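Local coordinates for Blo t 1 allergen (Blomia tropicalis, PDB 5JT8), which is a mite allergen and probably a papain-type cysteine protease, made as a zymogen whose propeptide would hold it inactive, at residues Phe140-Val145 against Lys192-Thr197; Tyr186-Phe191 against Tyr228-Tyr233. All coordinates share one frame; numbering follows the deposited sequence.

Interaction 1 of 2, residues Phe140-Val145 against Lys192-Thr197; sequences FAAAGV and KYMIRT
With chi1 at -77°, Met194 sets its CG beside its own backbone N, and a nearly straight chi2 carries the chain away from helix 187-196 toward Ala142. The bend comes last: chi3 of -135° turns the methyl group CE onto the backbone of the partner helix. There CE lies 3.7 Å from Ala142 CB and 3.5 Å from Ala142 O, and it also comes within 3.7 Å of Ala143 N. The contact is thus end-on: a long side chain touches with its terminal methyl a helix surface whose side chains here are single methyl groups. No hydrogen bond crosses it; dispersion forces and the exclusion of water hold it. The two backbones stay well apart, with Ala143 CA and Met194 CA 8.9 Å from each other, and the length of the methionine spans the gap. All three touching residues are buried.

Helix 139-154 is the central helix of the papain-fold helical domain, and it begins just after the modified cysteine Cys137. Beyond Met194, helix 187-196 also meets it through Ala190 and Phe191, which pack on Ala142. Ala143 leans on Glu162 of helix 162-168, while Ala141 and Val145 face strand 250-254.

Interaction 2 of 2, residues Tyr186-Phe191 against Tyr228-Tyr233; sequences YSTEAF and YQQLRY. With NO3 (nitrate ion), chain G.
In this papain-family protein, helix 187-196 of the helical domain packs on the two-stranded antiparallel sheet formed by strands 227-230 and 329-332, and Thr188 and Phe191 meet Tyr228 and Gln230 at that helix-on-strand contact. Helix 187-191 and strand 228-230 run nearly antiparallel, at 163°, with their axes 9.3 Å apart. Tyr228 does most of the bridging. Its chi1 of 63° places CG between the backbone N and the carbonyl carbon, so that the ring runs along the helix surface from Phe191 CB to Thr188 O. Thr188 O lies over one face of that ring, 3.5 Å from Tyr228 CZ, and Thr188 CB approaches Tyr228 CE2 at 3.8 Å. Farther along the helix, Phe191 CB reaches Tyr228 CD1 at 3.5 Å, whereas its own ring leads away from the strand. Gln230, extended beyond CG, brings OE1 to 3.6 Å from Thr188 CG2, a van der Waals contact. No hydrogen bond joins the segments directly.

At the start of the helix sits a nitrate ion, probably from the crystallisation liquor. Thr188 N makes weak hydrogen bonds to two of its oxygens, the straighter running to nitrate O2 at 3.4 Å. That same oxygen lies in the plane of the Tyr186 ring, at its edge. The amides and dipole at the N-terminal end of a helix may help to hold such an anion, and this one says nothing about a natural ligand.

Around the contact, Thr188, Phe191 and Gln230 also touch strand 329-332, through Thr329 and Ala331, and Gln229 is bonded through its backbone to Tyr330. Toward helix 139-154, Ser187 packs on Ala141 and Phe191 on Val145, while both also reach Val251 of strand 250-254.

The two interactions share helix 187-196: its first turns, in 186-191, face strand 227-230 in interaction 2, and its last turn, in 192-197, faces helix 139-154 in interaction 1. Their centres are 10 Å apart, and they touch where Ala142 O meets Phe191 CE1 at 3.4 Å and where Ile195 CD1 meets Tyr228 CD1 at 3.7 Å. Along the chain the segments alternate, in the order 140-145, 186-191, 192-197, 228-233, so the pairings interlock rather than nest. One helix is thereby packed between the central helix and the small antiparallel sheet, tying sequence-distant parts of the papain-type protease region into one packed unit, buried on the central-helix side and only partly so at the small sheet.

Interaction 1 of 2, residues Phe140-Val145 against Lys192-Thr197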
loop_
_atom_site.group_PDB
_atom_site.type_symbol
_atom_site.label_atom_id
_atom_site.label_comp_id
_atom_site.label_asym_id
_atom_site.label_seq_id
_atom_site.Cartn_x
_atom_site.Cartn_y
_atom_site.Cartn_z
ATOM N N PHE A 140 1.954 3.622 -5.765
ATOM C CA PHE A 140 0.494 3.668 -5.641
ATOM C C PHE A 140 0.041 4.367 -4.349
ATOM O O PHE A 140 -0.962 5.085 -4.352
ATOM C CB PHE A 140 -0.093 2.255 -5.738
ATOM C CG PHE A 140 -0.111 1.716 -7.144
ATOM C CD1 PHE A 140 1.031 1.170 -7.711
ATOM C CD2 PHE A 140 -1.262 1.808 -7.915
ATOM C CE1 PHE A 140 1.021 0.698 -9.037
ATOM C CE2 PHE A 140 -1.290 1.352 -9.215
ATOM C CZ PHE A 140 -0.146 0.794 -9.792
ATOM N N ALA A 141 0.790 4.181 -3.266
ATOM C CA ALA A 141 0.404 4.748 -1.986
ATOM C C ALA A 141 0.541 6.275 -2.023
ATOM O O ALA A 141 -0.352 7.012 -1.589
ATOM C CB ALA A 141 1.253 4.133 -0.836
ATOM N N ALA A 142 1.650 6.745 -2.573
ATOM C CA ALA A 142 1.860 8.176 -2.709
ATOM C C ALA A 142 0.825 8.778 -3.658
ATOM O O ALA A 142 0.230 9.802 -3.361
ATOM C CB ALA A 142 3.270 8.458 -3.209
ATOM N N ALA A 143 0.628 8.144 -4.810
ATOM C CA ALA A 143 -0.311 8.676 -5.794
ATOM C C ALA A 143 -1.714 8.699 -5.210
ATOM O O ALA A 143 -2.466 9.630 -5.453
ATOM C CB ALA A 143 -0.278 7.862 -7.079
ATOM N N GLY A 144 -2.039 7.671 -4.429
ATOM C CA GLY A 144 -3.333 7.551 -3.774
ATOM C C GLY A 144 -3.619 8.682 -2.791
ATOM O O GLY A 144 -4.707 9.265 -2.771
ATOM N N VAL A 145 -2.640 8.990 -1.958
ATOM C CA VAL A 145 -2.760 10.122 -1.045
ATOM C C VAL A 145 -2.969 11.414 -1.845
ATOM O O VAL A 145 -3.878 12.186 -1.545
ATOM C CB VAL A 145 -1.517 10.243 -0.145
ATOM C CG1 VAL A 145 -1.441 11.611 0.511
ATOM C CG2 VAL A 145 -1.538 9.141 0.899
ATOM N N LYS A 192 8.404 13.674 -3.160
ATOM C CA LYS A 192 9.482 14.578 -3.573
ATOM C C LYS A 192 9.382 14.868 -5.076
ATOM O O LYS A 192 9.523 16.008 -5.528
ATOM C CB LYS A 192 10.845 13.969 -3.229
ATOM C CG LYS A 192 12.048 14.762 -3.703
ATOM C CD LYS A 192 13.369 14.056 -3.356
ATOM C CE LYS A 192 13.559 13.956 -1.844
ATOM N NZ LYS A 192 14.760 13.139 -1.494
ATOM N N TYR A 193 9.140 13.818 -5.849
ATOM C CA TYR A 193 9.010 13.943 -7.285
ATOM C C TYR A 193 7.752 14.751 -7.624
ATOM O O TYR A 193 7.732 15.546 -8.559
ATOM C CB TYR A 193 8.969 12.560 -7.925
ATOM C CG TYR A 193 8.916 12.597 -9.422
ATOM C CD1 TYR A 193 7.695 12.679 -10.084
ATOM C CD2 TYR A 193 10.087 12.550 -10.181
ATOM C CE1 TYR A 193 7.634 12.729 -11.455
ATOM C CE2 TYR A 193 10.038 12.590 -11.563
ATOM C CZ TYR A 193 8.808 12.672 -12.194
ATOM O OH TYR A 193 8.739 12.710 -13.561
ATOM N N MET A 194 6.712 14.561 -6.833
ATOM C CA MET A 194 5.465 15.276 -7.046
ATOM C C MET A 194 5.623 16.772 -6.772
ATOM O O MET A 194 4.939 17.595 -7.368
ATOM C CB MET A 194 4.374 14.672 -6.166
ATOM C CG MET A 194 3.844 13.367 -6.714
ATOM S SD MET A 194 2.322 12.952 -5.864
ATOM C CE MET A 194 2.603 11.212 -5.540
ATOM N N ILE A 195 6.553 17.123 -5.893
ATOM C CA ILE A 195 6.861 18.527 -5.638
ATOM C C ILE A 195 7.683 19.131 -6.756
ATOM O O ILE A 195 7.322 20.160 -7.333
ATOM C CB ILE A 195 7.634 18.699 -4.308
ATOM C CG1 ILE A 195 6.724 18.394 -3.117
ATOM C CG2 ILE A 195 8.209 20.112 -4.179
ATOM C CD1 ILE A 195 7.501 18.115 -1.850
ATOM N N ARG A 196 8.803 18.495 -7.072
ATOM C CA ARG A 196 9.770 19.132 -7.952
ATOM C C ARG A 196 9.358 19.078 -9.415
ATOM O O ARG A 196 9.708 19.961 -10.201
ATOM C CB ARG A 196 11.140 18.484 -7.760
ATOM C CG ARG A 196 11.682 18.640 -6.346
ATOM C CD ARG A 196 12.988 17.883 -6.156
ATOM N NE ARG A 196 13.431 17.921 -4.764
ATOM C CZ ARG A 196 14.430 17.193 -4.268
ATOM N NH1 ARG A 196 15.106 16.355 -5.050
ATOM N NH2 ARG A 196 14.749 17.298 -2.986
ATOM N N THR A 197 8.613 18.042 -9.786
ATOM C CA THR A 197 8.313 17.775 -11.203
ATOM C C THR A 197 6.809 17.679 -11.463
ATOM O O THR A 197 6.313 18.164 -12.470
ATOM C CB THR A 197 8.980 16.463 -11.662
ATOM O OG1 THR A 197 10.388 16.536 -11.411
ATOM C CG2 THR A 197 8.735 16.187 -13.162
#

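Interaction 2 of 2, residues Tyr186-Phe191 against Tyr228-Tyr233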
loop_
_atom_site.group_PDB
_atom_site.type_symbol
_atom_site.label_atom_id
_atom_site.label_comp_id
_atom_site.label_asym_id
_atom_site.label_seq_id
_atom_site.Cartn_x
_atom_site.Cartn_y
_atom_site.Cartn_z
ATOM N N TYR A 186 10.234 4.220 -2.187
ATOM C CA TYR A 186 9.913 5.027 -1.029
ATOM C C TYR A 186 8.853 6.010 -1.431
ATOM O O TYR A 186 9.021 6.717 -2.414
ATOM C CB TYR A 186 11.160 5.734 -0.517
ATOM C CG TYR A 186 12.290 4.766 -0.292
ATOM C CD1 TYR A 186 12.321 3.977 0.848
ATOM C CD2 TYR A 186 13.313 4.612 -1.228
ATOM C CE1 TYR A 186 13.339 3.070 1.069
ATOM C CE2 TYR A 186 14.347 3.699 -1.015
ATOM C CZ TYR A 186 14.349 2.933 0.138
ATOM O OH TYR A 186 15.349 2.019 0.383
ATOM N N SER A 187 7.746 6.028 -0.699
ATOM C CA SER A 187 6.673 6.957 -1.008
ATOM C C SER A 187 7.153 8.391 -0.760
ATOM O O SER A 187 6.680 9.314 -1.397
ATOM C CB SER A 187 5.404 6.655 -0.173
ATOM O OG SER A 187 4.745 5.445 -0.566
ATOM N N THR A 188 8.077 8.586 0.178
ATOM C CA THR A 188 8.596 9.932 0.436
ATOM C C THR A 188 9.318 10.457 -0.809
ATOM O O THR A 188 9.164 11.615 -1.191
ATOM C CB THR A 188 9.565 9.975 1.638
ATOM O OG1 THR A 188 10.537 8.940 1.490
ATOM C CG2 THR A 188 8.800 9.777 2.958
ATOM N N GLU A 189 10.076 9.578 -1.443
ATOM C CA GLU A 189 10.758 9.916 -2.666
ATOM C C GLU A 189 9.746 10.237 -3.754
ATOM O O GLU A 189 9.971 11.140 -4.556
ATOM C CB GLU A 189 11.670 8.784 -3.084
ATOM C CG GLU A 189 12.925 8.628 -2.203
ATOM C CD GLU A 189 13.903 9.799 -2.313
ATOM O OE1 GLU A 189 13.730 10.791 -1.580
ATOM O OE2 GLU A 189 14.853 9.732 -3.127
ATOM N N ALA A 190 8.620 9.524 -3.753
ATOM C CA ALA A 190 7.569 9.773 -4.731
ATOM C C ALA A 190 6.955 11.164 -4.557
ATOM O O ALA A 190 6.750 11.884 -5.536
ATOM C CB ALA A 190 6.485 8.686 -4.628
ATOM N N PHE A 191 6.644 11.537 -3.310
ATOM C CA PHE A 191 6.120 12.870 -3.031
ATOM C C PHE A 191 7.122 13.936 -3.431
ATOM O O PHE A 191 6.742 14.975 -3.957
ATOM C CB PHE A 191 5.778 13.028 -1.551
ATOM C CG PHE A 191 4.552 12.293 -1.140
ATOM C CD1 PHE A 191 3.371 12.424 -1.870
ATOM C CD2 PHE A 191 4.579 11.448 -0.046
ATOM C CE1 PHE A 191 2.238 11.736 -1.497
ATOM C CE2 PHE A 191 3.446 10.754 0.342
ATOM C CZ PHE A 191 2.271 10.897 -0.377
ATOM N N TYR A 228 5.524 17.308 2.198
ATOM C CA TYR A 228 5.135 16.078 2.865
ATOM C C TYR A 228 5.908 15.961 4.169
ATOM O O TYR A 228 6.961 16.577 4.329
ATOM C CB TYR A 228 5.405 14.869 1.972
ATOM C CG TYR A 228 6.868 14.673 1.653
ATOM C CD1 TYR A 228 7.453 15.318 0.573
ATOM C CD2 TYR A 228 7.670 13.841 2.435
ATOM C CE1 TYR A 228 8.793 15.130 0.271
ATOM C CE2 TYR A 228 9.017 13.658 2.141
ATOM C CZ TYR A 228 9.568 14.300 1.068
ATOM O OH TYR A 228 10.900 14.107 0.773
ATOM N N GLN A 229 5.388 15.189 5.110
ATOM C CA GLN A 229 6.079 15.030 6.390
ATOM C C GLN A 229 5.889 13.627 6.920
ATOM O O GLN A 229 4.768 13.144 7.029
ATOM C CB GLN A 229 5.579 16.052 7.419
ATOM C CG GLN A 229 6.152 15.836 8.844
ATOM C CD GLN A 229 7.635 16.191 8.950
ATOM O OE1 GLN A 229 8.043 17.305 8.606
ATOM N NE2 GLN A 229 8.446 15.242 9.427
ATOM N N GLN A 230 6.993 12.979 7.252
ATOM C CA GLN A 230 6.948 11.642 7.823
ATOM C C GLN A 230 6.916 11.727 9.319
ATOM O O GLN A 230 7.772 12.388 9.904
ATOM C CB GLN A 230 8.151 10.836 7.387
ATOM C CG GLN A 230 8.399 9.590 8.206
ATOM C CD GLN A 230 9.360 8.647 7.501
ATOM O OE1 GLN A 230 9.538 8.735 6.294
ATOM N NE2 GLN A 230 9.986 7.754 8.252
ATOM N N LEU A 231 5.941 11.071 9.939
ATOM C CA LEU A 231 5.798 11.127 11.389
ATOM C C LEU A 231 6.904 10.326 12.099
ATOM O O LEU A 231 7.604 9.503 11.493
ATOM C CB LEU A 231 4.421 10.610 11.833
ATOM C CG LEU A 231 3.120 11.310 11.392
ATOM C CD1 LEU A 231 1.912 10.675 12.113
ATOM C CD2 LEU A 231 3.143 12.817 11.644
ATOM N N ARG A 232 7.052 10.608 13.390
ATOM C CA ARG A 232 7.954 9.894 14.289
ATOM C C ARG A 232 7.774 8.376 14.184
ATOM O O ARG A 232 6.644 7.898 14.107
ATOM C CB ARG A 232 7.690 10.378 15.720
ATOM C CG ARG A 232 8.296 9.550 16.815
ATOM C CD ARG A 232 7.808 10.031 18.175
ATOM N NE ARG A 232 8.243 9.116 19.219
ATOM C CZ ARG A 232 7.479 8.173 19.758
ATOM N NH1 ARG A 232 6.216 8.033 19.381
ATOM N NH2 ARG A 232 7.974 7.380 20.694
ATOM N N TYR A 233 8.885 7.639 14.142
ATOM C CA TYR A 233 8.872 6.178 14.189
ATOM C C TYR A 233 8.077 5.718 15.404
ATOM O O TYR A 233 8.190 6.316 16.477
ATOM C CB TYR A 233 10.309 5.623 14.239
ATOM C CG TYR A 233 10.408 4.106 14.114
ATOM C CD1 TYR A 233 10.249 3.478 12.880
ATOM C CD2 TYR A 233 10.671 3.300 15.231
ATOM C CE1 TYR A 233 10.343 2.086 12.756
ATOM C CE2 TYR A 233 10.767 1.913 15.114
ATOM C CZ TYR A 233 10.598 1.313 13.874
ATOM O OH TYR A 233 10.684 -0.058 13.746
HETATM N N NO3 G . 8.378 6.011 2.739
HETATM O O1 NO3 G . 7.263 6.332 2.237
HETATM O O2 NO3 G . 9.380 5.950 1.982
HETATM O O3 NO3 G . 8.489 5.763 3.982
#